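Local coordinates for protein cyclopropane mycolic acid synthase MmaA2 (Mycobacterium tuberculosis, PDB 1TPY) that converts a double bond of mycolic acids into a cis cyclopropane ring by transferring a methylene group from S-adenosyl-L-methionine, at residues Q13-L18 with E198-G203; Q125-V130 with F151-K156; P230-T235 with K271-G276. All coordinates share one frame; numbering follows the deposited sequence.

Contact 1: residues Q13-L18 with E198-G203; sequences QAHYDL and EIFPGG. With 16A (cetyl-trimethyl-ammonium), chain D; SAH (S-adenosyl-L-homocysteine), chain C.
His15 is the tight part of this contact. Its ND1 donates a hydrogen bond to Ile199 O, at 2.8 Å. The bond is bent, with an N-H...O angle of 138°, and it meets the carbonyl from above its plane. The imidazole is also packed on one face. Phe200 CE2 sits over the ring centre and lies 3.3 Å from His15 CE1. The two rings are neither stacked nor edge-to-face; their planes are 33° apart. Ile199 CG2 sits over the rim of the Phe200 ring and 3.6 Å from His15 CE1. With CG anti to the backbone N (chi1 -173°), the His15 ring reaches the other segment. His15 NE2 bonds to Tyr33 OH, so both ring nitrogens are engaged and the rotation of the ring is fixed.

The segments join the end of helix 9-16 to the C-terminal part of helix 186-199 and the type II beta turn from Phe200 to Gly203. This junction borders the cofactor pocket of a Rossmann-like methyltransferase. Tyr16 lies between the cofactor pocket and the detergent pocket, which probably takes the lipid chain. One ring face is turned to the ribose of S-adenosyl-L-homocysteine, and Tyr16 CE2 is 3.3 Å from its SD. Tyr16 OH lies 3.6 Å from Phe200 CE2 and hydrogen-bonds to His141. The detergent cetyl-trimethyl-ammonium covers the Phe200 face turned away from Ile199 CG2, with C14 over the ring centre. Gly203 CA approaches C12 of the detergent to 3.8 Å.

The contact is looser at Ala14 and Pro201. Ala14, exposed, and Pro201, partly exposed, merely flank the other segment.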
loop_
_atom_site.group_PDB
_atom_site.type_symbol
_atom_site.label_atom_id
_atom_site.label_comp_id
_atom_site.label_asym_id
_atom_site.label_seq_id
_atom_site.Cartn_x
_atom_site.Cartn_y
_atom_site.Cartn_z
ATOM N N GLN A 13 10.673 8.463 0.368
ATOM C CA GLN A 13 10.681 9.473 -0.690
ATOM C C GLN A 13 11.577 9.088 -1.873
ATOM O O GLN A 13 11.287 9.438 -3.016
ATOM C CB GLN A 13 11.114 10.830 -0.120
ATOM C CG GLN A 13 10.048 11.491 0.744
ATOM C CD GLN A 13 10.505 12.798 1.375
ATOM O OE1 GLN A 13 9.710 13.507 1.993
ATOM N NE2 GLN A 13 11.788 13.118 1.228
ATOM N N ALA A 14 12.659 8.367 -1.594
ATOM C CA ALA A 14 13.587 7.929 -2.635
ATOM C C ALA A 14 12.844 7.148 -3.713
ATOM O O ALA A 14 13.308 7.038 -4.845
ATOM C CB ALA A 14 14.693 7.063 -2.025
ATOM N N HIS A 15 11.688 6.602 -3.358
ATOM C CA HIS A 15 10.895 5.858 -4.327
ATOM C C HIS A 15 9.721 6.676 -4.880
ATOM O O HIS A 15 9.655 6.942 -6.080
ATOM C CB HIS A 15 10.349 4.567 -3.703
ATOM C CG HIS A 15 9.670 3.665 -4.687
ATOM N ND1 HIS A 15 10.329 2.647 -5.345
ATOM C CD2 HIS A 15 8.401 3.659 -5.162
ATOM C CE1 HIS A 15 9.496 2.055 -6.182
ATOM N NE2 HIS A 15 8.321 2.651 -6.092
ATOM N N TYR A 16 8.803 7.084 -4.005
ATOM C CA TYR A 16 7.611 7.805 -4.447
ATOM C C TYR A 16 7.768 9.227 -4.955
ATOM O O TYR A 16 6.848 9.762 -5.574
ATOM C CB TYR A 16 6.542 7.772 -3.350
ATOM C CG TYR A 16 6.275 6.373 -2.866
ATOM C CD1 TYR A 16 6.947 5.861 -1.757
ATOM C CD2 TYR A 16 5.432 5.522 -3.577
ATOM C CE1 TYR A 16 6.791 4.536 -1.373
ATOM C CE2 TYR A 16 5.271 4.195 -3.201
ATOM C CZ TYR A 16 5.952 3.709 -2.104
ATOM O OH TYR A 16 5.808 2.395 -1.749
ATOM N N ASP A 17 8.910 9.852 -4.705
ATOM C CA ASP A 17 9.107 11.210 -5.194
ATOM C C ASP A 17 9.963 11.232 -6.458
ATOM O O ASP A 17 10.381 12.294 -6.915
ATOM C CB ASP A 17 9.724 12.088 -4.102
ATOM C CG ASP A 17 8.692 12.552 -3.080
ATOM O OD1 ASP A 17 9.083 13.113 -2.040
ATOM O OD2 ASP A 17 7.483 12.364 -3.327
ATOM N N LEU A 18 10.203 10.053 -7.027
ATOM C CA LEU A 18 10.994 9.939 -8.251
ATOM C C LEU A 18 10.452 10.882 -9.327
ATOM O O LEU A 18 11.190 11.689 -9.891
ATOM C CB LEU A 18 10.947 8.501 -8.777
ATOM C CG LEU A 18 11.754 8.266 -10.056
ATOM C CD1 LEU A 18 13.234 8.509 -9.762
ATOM C CD2 LEU A 18 11.538 6.852 -10.564
ATOM N N GLU A 198 17.901 -0.693 -4.360
ATOM C CA GLU A 198 17.545 0.244 -5.425
ATOM C C GLU A 198 16.067 0.588 -5.571
ATOM O O GLU A 198 15.721 1.500 -6.320
ATOM C CB GLU A 198 18.043 -0.296 -6.773
ATOM C CG GLU A 198 19.464 -0.849 -6.760
ATOM C CD GLU A 198 19.946 -1.253 -8.146
ATOM O OE1 GLU A 198 20.792 -2.169 -8.243
ATOM O OE2 GLU A 198 19.487 -0.647 -9.137
ATOM N N ILE A 199 15.193 -0.123 -4.863
ATOM C CA ILE A 199 13.759 0.120 -5.004
ATOM C C ILE A 199 13.045 0.604 -3.753
ATOM O O ILE A 199 12.451 1.683 -3.746
ATOM C CB ILE A 199 13.039 -1.160 -5.514
ATOM C CG1 ILE A 199 13.796 -1.737 -6.716
ATOM C CG2 ILE A 199 11.602 -0.836 -5.895
ATOM C CD1 ILE A 199 13.915 -0.775 -7.902
ATOM N N PHE A 200 13.090 -0.207 -2.701
ATOM C CA PHE A 200 12.434 0.128 -1.450
ATOM C C PHE A 200 13.352 0.085 -0.241
ATOM O O PHE A 200 13.244 -0.808 0.594
ATOM C CB PHE A 200 11.260 -0.820 -1.200
ATOM C CG PHE A 200 10.163 -0.706 -2.214
ATOM C CD1 PHE A 200 9.769 -1.818 -2.956
ATOM C CD2 PHE A 200 9.517 0.508 -2.425
ATOM C CE1 PHE A 200 8.744 -1.718 -3.895
ATOM C CE2 PHE A 200 8.492 0.614 -3.358
ATOM C CZ PHE A 200 8.106 -0.504 -4.095
ATOM N N PRO A 201 14.280 1.043 -0.131
ATOM C CA PRO A 201 15.158 1.011 1.040
ATOM C C PRO A 201 14.272 1.035 2.288
ATOM O O PRO A 201 13.233 1.700 2.300
ATOM C CB PRO A 201 15.970 2.292 0.894
ATOM C CG PRO A 201 16.058 2.458 -0.590
ATOM C CD PRO A 201 14.661 2.116 -1.063
ATOM N N GLY A 202 14.671 0.304 3.323
ATOM C CA GLY A 202 13.885 0.270 4.546
ATOM C C GLY A 202 12.675 -0.643 4.442
ATOM O O GLY A 202 11.986 -0.876 5.430
ATOM N N GLY A 203 12.423 -1.168 3.245
ATOM C CA GLY A 203 11.283 -2.048 3.043
ATOM C C GLY A 203 11.447 -3.363 3.778
ATOM O O GLY A 203 12.397 -4.105 3.523
HETATM C C1 16A D . 4.839 -4.299 -6.059
HETATM C C2 16A D . 5.881 -4.391 -4.946
HETATM C C3 16A D . 6.169 -5.861 -4.601
HETATM C C4 16A D . 7.212 -6.088 -3.515
HETATM C C5 16A D . 7.387 -7.599 -3.290
HETATM C C6 16A D . 8.411 -7.996 -2.216
HETATM C C7 16A D . 9.902 -7.643 -2.442
HETATM C C8 16A D . 10.835 -7.604 -1.207
HETATM C C9 16A D . 10.366 -6.771 0.010
HETATM C C10 16A D . 10.223 -5.246 -0.209
HETATM C C11 16A D . 9.334 -4.492 0.811
HETATM C C12 16A D . 8.846 -3.107 0.357
HETATM C C13 16A D . 7.392 -3.140 -0.128
HETATM C C14 16A D . 6.952 -1.780 -0.665
HETATM C C15 16A D . 5.598 -1.985 -1.366
HETATM C C16 16A D . 5.208 -0.659 -2.050
HETATM N N1 16A D . 3.969 -0.393 -2.901
HETATM C C17 16A D . 3.668 0.745 -3.549
HETATM C C18 16A D . 3.817 -1.451 -3.971
HETATM C C19 16A D . 2.745 -0.560 -2.028
HETATM N N SAH C . -2.110 3.424 -0.213
HETATM C CA SAH C . -1.756 3.863 -1.563
HETATM C CB SAH C . -0.230 4.096 -1.711
HETATM C CG SAH C . 0.708 2.934 -1.385
HETATM S SD SAH C . 2.459 3.343 -1.617
HETATM C C SAH C . -2.226 2.849 -2.606
HETATM O O SAH C . -2.666 1.756 -2.206
HETATM O OXT SAH C . -2.137 3.150 -3.812
HETATM C "C5'" SAH C . 3.068 3.405 0.089
HETATM C "C4'" SAH C . 2.505 4.633 0.821
HETATM O "O4'" SAH C . 2.662 4.554 2.258
HETATM C "C3'" SAH C . 3.158 5.947 0.395
HETATM O "O3'" SAH C . 2.137 6.950 0.250
HETATM C "C2'" SAH C . 4.092 6.259 1.529
HETATM O "O2'" SAH C . 4.410 7.660 1.585
HETATM C "C1'" SAH C . 3.303 5.762 2.696
HETATM N N9 SAH C . 4.111 5.522 3.963
HETATM C C8 SAH C . 5.224 4.778 4.194
HETATM N N7 SAH C . 5.676 4.773 5.408
HETATM C C5 SAH C . 4.765 5.606 6.064
HETATM C C6 SAH C . 4.637 6.055 7.407
HETATM N N6 SAH C . 5.485 5.698 8.368
HETATM N N1 SAH C . 3.590 6.893 7.711
HETATM C C2 SAH C . 2.722 7.262 6.740
HETATM N N3 SAH C . 2.741 6.908 5.446
HETATM C C4 SAH C . 3.803 6.067 5.178
#

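Contact 2: residues Q125-V130 with F151-K156; sequences QFNEPV and FARAHK
Arg153 carries nearly all of this contact, reaching from helix 147-157 to the backbone at Phe126 and the amide of Asn127. In sequence order, Phe151 comes first and packs on helix 208-218. Its carbonyl holds His155 N in the regular helix pattern.

Arg153 follows, with its CB directed at the loop. It extends from the helix with chi1 at -174°, then folds at chi2 and chi3. These bends bring the guanidinium beside the loop, close to Trp123 of the S-adenosyl-L-methionine site. Arg153 NH1 donates to Phe126 O at 2.8 Å. The N-H...O angle is only 141°, and the donor lies above the carbonyl plane. NH1 also bonds to Glu124 O, so one nitrogen grips two loop carbonyls.

Asn127 ND2 lies over one guanidinium face, 3.2 Å from Arg153 CZ. This is face contact and not a hydrogen bond, since both groups are donors there. The amide and guanidinium planes are 34° apart.

Ala154 points away from the loop and touches Phe220. His155 meets the Phe220 ring edge-to-face. Lys156 closes the segment; its N bonds to Ala152 O.

On the loop side, the Phe126 ring packs on Leu69, Val91 and Leu93 of the sheet. Helix 147-157 is the beta-alpha-beta crossover helix between the parallel neighbouring strands 132-136 and 163-171 of the Rossmann-like sheet, and Arg153 ties it to the loop that leads into strand 132-136.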
loop_
_atom_site.group_PDB
_atom_site.type_symbol
_atom_site.label_atom_id
_atom_site.label_comp_id
_atom_site.label_asym_id
_atom_site.label_seq_id
_atom_site.Cartn_x
_atom_site.Cartn_y
_atom_site.Cartn_z
ATOM N N GLN A 125 3.446 10.651 13.655
ATOM C CA GLN A 125 3.262 12.063 13.970
ATOM C C GLN A 125 1.784 12.437 14.044
ATOM O O GLN A 125 1.444 13.597 14.273
ATOM C CB GLN A 125 3.946 12.931 12.911
ATOM C CG GLN A 125 5.466 12.837 12.904
ATOM C CD GLN A 125 6.081 13.471 11.668
ATOM O OE1 GLN A 125 7.132 14.103 11.742
ATOM N NE2 GLN A 125 5.435 13.291 10.523
ATOM N N PHE A 126 0.914 11.453 13.859
ATOM C CA PHE A 126 -0.527 11.685 13.887
ATOM C C PHE A 126 -1.156 11.130 15.170
ATOM O O PHE A 126 -0.920 9.976 15.529
ATOM C CB PHE A 126 -1.164 11.017 12.672
ATOM C CG PHE A 126 -2.545 11.501 12.370
ATOM C CD1 PHE A 126 -2.742 12.733 11.757
ATOM C CD2 PHE A 126 -3.653 10.727 12.701
ATOM C CE1 PHE A 126 -4.029 13.188 11.473
ATOM C CE2 PHE A 126 -4.938 11.170 12.427
ATOM C CZ PHE A 126 -5.127 12.405 11.810
ATOM N N ASN A 127 -1.956 11.950 15.851
ATOM C CA ASN A 127 -2.603 11.535 17.096
ATOM C C ASN A 127 -4.063 11.958 17.197
ATOM O O ASN A 127 -4.650 11.911 18.276
ATOM C CB ASN A 127 -1.847 12.100 18.305
ATOM C CG ASN A 127 -0.442 11.551 18.418
ATOM O OD1 ASN A 127 0.507 12.100 17.854
ATOM N ND2 ASN A 127 -0.303 10.449 19.136
ATOM N N GLU A 128 -4.644 12.368 16.076
ATOM C CA GLU A 128 -6.036 12.807 16.048
ATOM C C GLU A 128 -7.028 11.650 16.102
ATOM O O GLU A 128 -6.777 10.578 15.567
ATOM C CB GLU A 128 -6.313 13.608 14.779
ATOM C CG GLU A 128 -5.565 14.920 14.660
ATOM C CD GLU A 128 -5.978 15.678 13.419
ATOM O OE1 GLU A 128 -7.021 15.314 12.837
ATOM O OE2 GLU A 128 -5.278 16.637 13.034
ATOM N N PRO A 129 -8.175 11.857 16.765
ATOM C CA PRO A 129 -9.160 10.779 16.834
ATOM C C PRO A 129 -9.788 10.602 15.456
ATOM O O PRO A 129 -10.069 11.582 14.773
ATOM C CB PRO A 129 -10.173 11.295 17.859
ATOM C CG PRO A 129 -9.363 12.225 18.717
ATOM C CD PRO A 129 -8.518 12.946 17.697
ATOM N N VAL A 130 -9.984 9.355 15.037
ATOM C CA VAL A 130 -10.606 9.082 13.746
ATOM C C VAL A 130 -11.571 7.914 13.923
ATOM O O VAL A 130 -11.474 7.168 14.898
ATOM C CB VAL A 130 -9.557 8.741 12.670
ATOM C CG1 VAL A 130 -8.559 9.894 12.539
ATOM C CG2 VAL A 130 -8.846 7.438 13.025
ATOM N N PHE A 151 0.408 -0.267 15.720
ATOM C CA PHE A 151 -0.879 -0.764 16.182
ATOM C C PHE A 151 -1.360 -0.046 17.438
ATOM O O PHE A 151 -2.548 0.228 17.581
ATOM C CB PHE A 151 -0.812 -2.276 16.429
ATOM C CG PHE A 151 -0.680 -3.083 15.168
ATOM C CD1 PHE A 151 0.469 -3.831 14.917
ATOM C CD2 PHE A 151 -1.700 -3.087 14.220
ATOM C CE1 PHE A 151 0.596 -4.568 13.743
ATOM C CE2 PHE A 151 -1.578 -3.820 13.044
ATOM C CZ PHE A 151 -0.429 -4.562 12.804
ATOM N N ALA A 152 -0.441 0.275 18.341
ATOM C CA ALA A 152 -0.819 0.974 19.567
ATOM C C ALA A 152 -1.465 2.314 19.197
ATOM O O ALA A 152 -2.491 2.697 19.765
ATOM C CB ALA A 152 0.411 1.196 20.457
ATOM N N ARG A 153 -0.868 3.014 18.234
ATOM C CA ARG A 153 -1.388 4.307 17.790
ATOM C C ARG A 153 -2.752 4.171 17.111
ATOM O O ARG A 153 -3.677 4.942 17.377
ATOM C CB ARG A 153 -0.411 4.966 16.815
ATOM C CG ARG A 153 -0.815 6.378 16.421
ATOM C CD ARG A 153 -0.873 7.277 17.647
ATOM N NE ARG A 153 0.428 7.372 18.296
ATOM C CZ ARG A 153 1.444 8.088 17.829
ATOM N NH1 ARG A 153 1.315 8.784 16.708
ATOM N NH2 ARG A 153 2.600 8.089 18.470
ATOM N N ALA A 154 -2.862 3.194 16.215
ATOM C CA ALA A 154 -4.109 2.948 15.502
ATOM C C ALA A 154 -5.197 2.636 16.512
ATOM O O ALA A 154 -6.326 3.102 16.387
ATOM C CB ALA A 154 -3.939 1.777 14.543
ATOM N N HIS A 155 -4.837 1.850 17.520
ATOM C CA HIS A 155 -5.762 1.446 18.572
ATOM C C HIS A 155 -6.120 2.667 19.419
ATOM O O HIS A 155 -7.262 2.836 19.847
ATOM C CB HIS A 155 -5.096 0.359 19.432
ATOM C CG HIS A 155 -6.034 -0.352 20.361
ATOM N ND1 HIS A 155 -6.494 0.208 21.532
ATOM C CD2 HIS A 155 -6.595 -1.583 20.287
ATOM C CE1 HIS A 155 -7.298 -0.646 22.140
ATOM N NE2 HIS A 155 -7.376 -1.739 21.405
ATOM N N LYS A 156 -5.132 3.525 19.639
ATOM C CA LYS A 156 -5.330 4.727 20.430
ATOM C C LYS A 156 -6.288 5.719 19.770
ATOM O O LYS A 156 -7.192 6.240 20.425
ATOM C CB LYS A 156 -3.982 5.416 20.678
ATOM C CG LYS A 156 -4.039 6.606 21.628
ATOM C CD LYS A 156 -4.457 6.158 23.026
ATOM C CE LYS A 156 -4.287 7.264 24.061
ATOM N NZ LYS A 156 -4.597 6.784 25.448
#

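Contact 3: residues P230-T235 with K271-G276; sequences PHYART and KLFRVG. With 16A (cetyl-trimethyl-ammonium), chain D; CO3 (carbonate ion), chain B.
Tyr232 and Phe273 are among the residues lining the pocket of cetyl-trimethyl-ammonium. They come from helices 229-245 and 256-275. The two short helical segments run roughly antiparallel, at 148°, and their axes come within 8.0 Å at closest approach.

Tyr232 CB lies over the centre of the Phe273 ring, 3.7 Å from its centroid, in a CH-pi contact. Further along the side chain, Tyr232 CD2 comes within 3.3 Å of Phe273 CZ. The rings cross obliquely, with their planes 34° apart. Tyr232 chi1, -135°, lies off the staggered positions. At this setting Tyr232 OH donates a hydrogen bond of 2.7 Å to carbonate O2, which lies at the ring edge and in its plane. His167 and Cys35 also bind the carbonate. Phe273 CE1 lies 4.0 Å from C5 of the detergent.

Ala233 fills the closest backbone approach. Its small CB packs 4.2 Å from Phe273 CB and lies against the backbone N of Arg274. Arg274 lies on the exposed side of the contact, and its guanidinium makes a salt bridge to Asp237 of the facing helix.

Cys269, assigned as active site by similarity, is earlier on the same helix as Phe273. The pairing is a close antiparallel helix contact whose aromatic side forms part of the wall of the detergent pocket, consistent with the acyl-chain pocket of a cyclopropane synthase.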
loop_
_atom_site.group_PDB
_atom_site.type_symbol
_atom_site.label_atom_id
_atom_site.label_comp_id
_atom_site.label_asym_id
_atom_site.label_seq_id
_atom_site.Cartn_x
_atom_site.Cartn_y
_atom_site.Cartn_z
ATOM N N PRO A 230 -2.752 -14.278 -6.073
ATOM C CA PRO A 230 -2.822 -14.439 -7.530
ATOM C C PRO A 230 -3.048 -13.130 -8.281
ATOM O O PRO A 230 -2.674 -12.995 -9.446
ATOM C CB PRO A 230 -3.977 -15.422 -7.707
ATOM C CG PRO A 230 -4.876 -15.076 -6.568
ATOM C CD PRO A 230 -3.893 -14.952 -5.427
ATOM N N HIS A 231 -3.657 -12.169 -7.601
ATOM C CA HIS A 231 -3.943 -10.871 -8.195
ATOM C C HIS A 231 -2.717 -9.973 -8.329
ATOM O O HIS A 231 -2.664 -9.127 -9.217
ATOM C CB HIS A 231 -5.008 -10.158 -7.365
ATOM C CG HIS A 231 -6.327 -10.865 -7.346
ATOM N ND1 HIS A 231 -7.257 -10.728 -8.354
ATOM C CD2 HIS A 231 -6.859 -11.737 -6.458
ATOM C CE1 HIS A 231 -8.308 -11.483 -8.087
ATOM N NE2 HIS A 231 -8.091 -12.106 -6.943
ATOM N N TYR A 232 -1.726 -10.150 -7.461
ATOM C CA TYR A 232 -0.550 -9.296 -7.532
ATOM C C TYR A 232 0.356 -9.604 -8.718
ATOM O O TYR A 232 0.899 -8.689 -9.337
ATOM C CB TYR A 232 0.264 -9.355 -6.234
ATOM C CG TYR A 232 0.692 -7.983 -5.771
ATOM C CD1 TYR A 232 0.909 -6.961 -6.692
ATOM C CD2 TYR A 232 0.840 -7.690 -4.419
ATOM C CE1 TYR A 232 1.252 -5.683 -6.286
ATOM C CE2 TYR A 232 1.188 -6.406 -3.999
ATOM C CZ TYR A 232 1.386 -5.409 -4.944
ATOM O OH TYR A 232 1.698 -4.130 -4.553
ATOM N N ALA A 233 0.519 -10.884 -9.040
ATOM C CA ALA A 233 1.355 -11.261 -10.171
ATOM C C ALA A 233 0.799 -10.576 -11.410
ATOM O O ALA A 233 1.537 -9.969 -12.194
ATOM C CB ALA A 233 1.347 -12.775 -10.351
ATOM N N ARG A 234 -0.516 -10.660 -11.570
ATOM C CA ARG A 234 -1.184 -10.043 -12.707
ATOM C C ARG A 234 -1.084 -8.522 -12.643
ATOM O O ARG A 234 -0.854 -7.864 -13.665
ATOM C CB ARG A 234 -2.652 -10.454 -12.752
ATOM C CG ARG A 234 -3.342 -9.942 -13.988
ATOM C CD ARG A 234 -4.746 -10.472 -14.109
ATOM N NE ARG A 234 -5.387 -9.911 -15.290
ATOM C CZ ARG A 234 -6.670 -10.076 -15.590
ATOM N NH1 ARG A 234 -7.452 -10.795 -14.795
ATOM N NH2 ARG A 234 -7.173 -9.507 -16.677
ATOM N N THR A 235 -1.270 -7.958 -11.452
ATOM C CA THR A 235 -1.175 -6.512 -11.301
ATOM C C THR A 235 0.226 -6.111 -11.747
ATOM O O THR A 235 0.400 -5.181 -12.525
ATOM C CB THR A 235 -1.381 -6.071 -9.836
ATOM O OG1 THR A 235 -2.706 -6.415 -9.411
ATOM C CG2 THR A 235 -1.185 -4.557 -9.701
ATOM N N LYS A 271 7.341 -12.547 -10.389
ATOM C CA LYS A 271 7.772 -13.934 -10.238
ATOM C C LYS A 271 7.605 -14.360 -8.777
ATOM O O LYS A 271 7.147 -15.471 -8.485
ATOM C CB LYS A 271 9.236 -14.105 -10.675
ATOM C CG LYS A 271 9.772 -15.516 -10.451
ATOM C CD LYS A 271 11.212 -15.669 -10.915
ATOM C CE LYS A 271 11.764 -17.032 -10.524
ATOM N NZ LYS A 271 13.075 -17.331 -11.180
ATOM N N LEU A 272 7.970 -13.476 -7.856
ATOM C CA LEU A 272 7.833 -13.785 -6.439
ATOM C C LEU A 272 6.413 -14.237 -6.091
ATOM O O LEU A 272 6.232 -15.269 -5.440
ATOM C CB LEU A 272 8.224 -12.577 -5.582
ATOM C CG LEU A 272 9.704 -12.180 -5.667
ATOM C CD1 LEU A 272 9.981 -11.064 -4.678
ATOM C CD2 LEU A 272 10.593 -13.398 -5.369
ATOM N N PHE A 273 5.409 -13.482 -6.527
ATOM C CA PHE A 273 4.021 -13.845 -6.234
ATOM C C PHE A 273 3.576 -15.058 -7.045
ATOM O O PHE A 273 2.827 -15.902 -6.557
ATOM C CB PHE A 273 3.067 -12.673 -6.516
ATOM C CG PHE A 273 3.225 -11.519 -5.571
ATOM C CD1 PHE A 273 4.082 -10.467 -5.872
ATOM C CD2 PHE A 273 2.547 -11.506 -4.356
ATOM C CE1 PHE A 273 4.267 -9.420 -4.975
ATOM C CE2 PHE A 273 2.725 -10.468 -3.454
ATOM C CZ PHE A 273 3.589 -9.422 -3.765
ATOM N N ARG A 274 4.034 -15.133 -8.289
ATOM C CA ARG A 274 3.669 -16.239 -9.162
ATOM C C ARG A 274 4.166 -17.553 -8.568
ATOM O O ARG A 274 3.425 -18.534 -8.501
ATOM C CB ARG A 274 4.272 -16.030 -10.554
ATOM C CG ARG A 274 3.751 -16.992 -11.599
ATOM C CD ARG A 274 4.421 -16.765 -12.939
ATOM N NE ARG A 274 4.205 -15.412 -13.427
ATOM C CZ ARG A 274 5.181 -14.554 -13.713
ATOM N NH1 ARG A 274 4.879 -13.339 -14.155
ATOM N NH2 ARG A 274 6.454 -14.905 -13.555
ATOM N N VAL A 275 5.426 -17.565 -8.141
ATOM C CA VAL A 275 6.018 -18.752 -7.534
ATOM C C VAL A 275 5.375 -18.986 -6.172
ATOM O O VAL A 275 5.085 -20.119 -5.798
ATOM C CB VAL A 275 7.540 -18.580 -7.336
ATOM C CG1 VAL A 275 8.118 -19.799 -6.615
ATOM C CG2 VAL A 275 8.222 -18.384 -8.692
ATOM N N GLY A 276 5.156 -17.901 -5.436
ATOM C CA GLY A 276 4.543 -18.006 -4.126
ATOM C C GLY A 276 5.450 -17.623 -2.969
ATOM O O GLY A 276 5.105 -17.864 -1.814
HETATM C C1 16A D . 4.839 -4.299 -6.059
HETATM C C2 16A D . 5.881 -4.391 -4.946
HETATM C C3 16A D . 6.169 -5.861 -4.601
HETATM C C4 16A D . 7.212 -6.088 -3.515
HETATM C C5 16A D . 7.387 -7.599 -3.290
HETATM C C6 16A D . 8.411 -7.996 -2.216
HETATM C C7 16A D . 9.902 -7.643 -2.442
HETATM C C8 16A D . 10.835 -7.604 -1.207
HETATM C C9 16A D . 10.366 -6.771 0.010
HETATM C C10 16A D . 10.223 -5.246 -0.209
HETATM C C11 16A D . 9.334 -4.492 0.811
HETATM C C12 16A D . 8.846 -3.107 0.357
HETATM C C13 16A D . 7.392 -3.140 -0.128
HETATM C C14 16A D . 6.952 -1.780 -0.665
HETATM C C15 16A D . 5.598 -1.985 -1.366
HETATM C C16 16A D . 5.208 -0.659 -2.050
HETATM N N1 16A D . 3.969 -0.393 -2.901
HETATM C C17 16A D . 3.668 0.745 -3.549
HETATM C C18 16A D . 3.817 -1.451 -3.971
HETATM C C19 16A D . 2.745 -0.560 -2.028
HETATM C C CO3 B . 0.515 -3.955 -1.377
HETATM O O1 CO3 B . -0.590 -4.338 -2.302
HETATM O O2 CO3 B . 1.697 -3.533 -1.874
HETATM O O3 CO3 B . 0.335 -4.038 -0.035
#

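Overall arrangement
Contact 1 is buried, while contacts 2 and 3 are partly buried. Contacts 2 and 3 lie on opposite sides of the chain's centre, about 33 Å apart between centres. Contacts 1 and 3 do not touch, but both border the detergent in its pocket; contact 1 also meets the cofactor product. Helix 256-275 carries half of contact 3 and also packs against Ile199 and Leu18 of contact 1. The chemistry follows the place. Contact 1 combines one imidazole bond with aromatic packing, and contact 3 joins its segments by apolar and aromatic packing alone. Contact 2, nested in sequence within contact 1, relies on one arginine, a backbone carbonyl and the amide of Asn127 over its guanidinium.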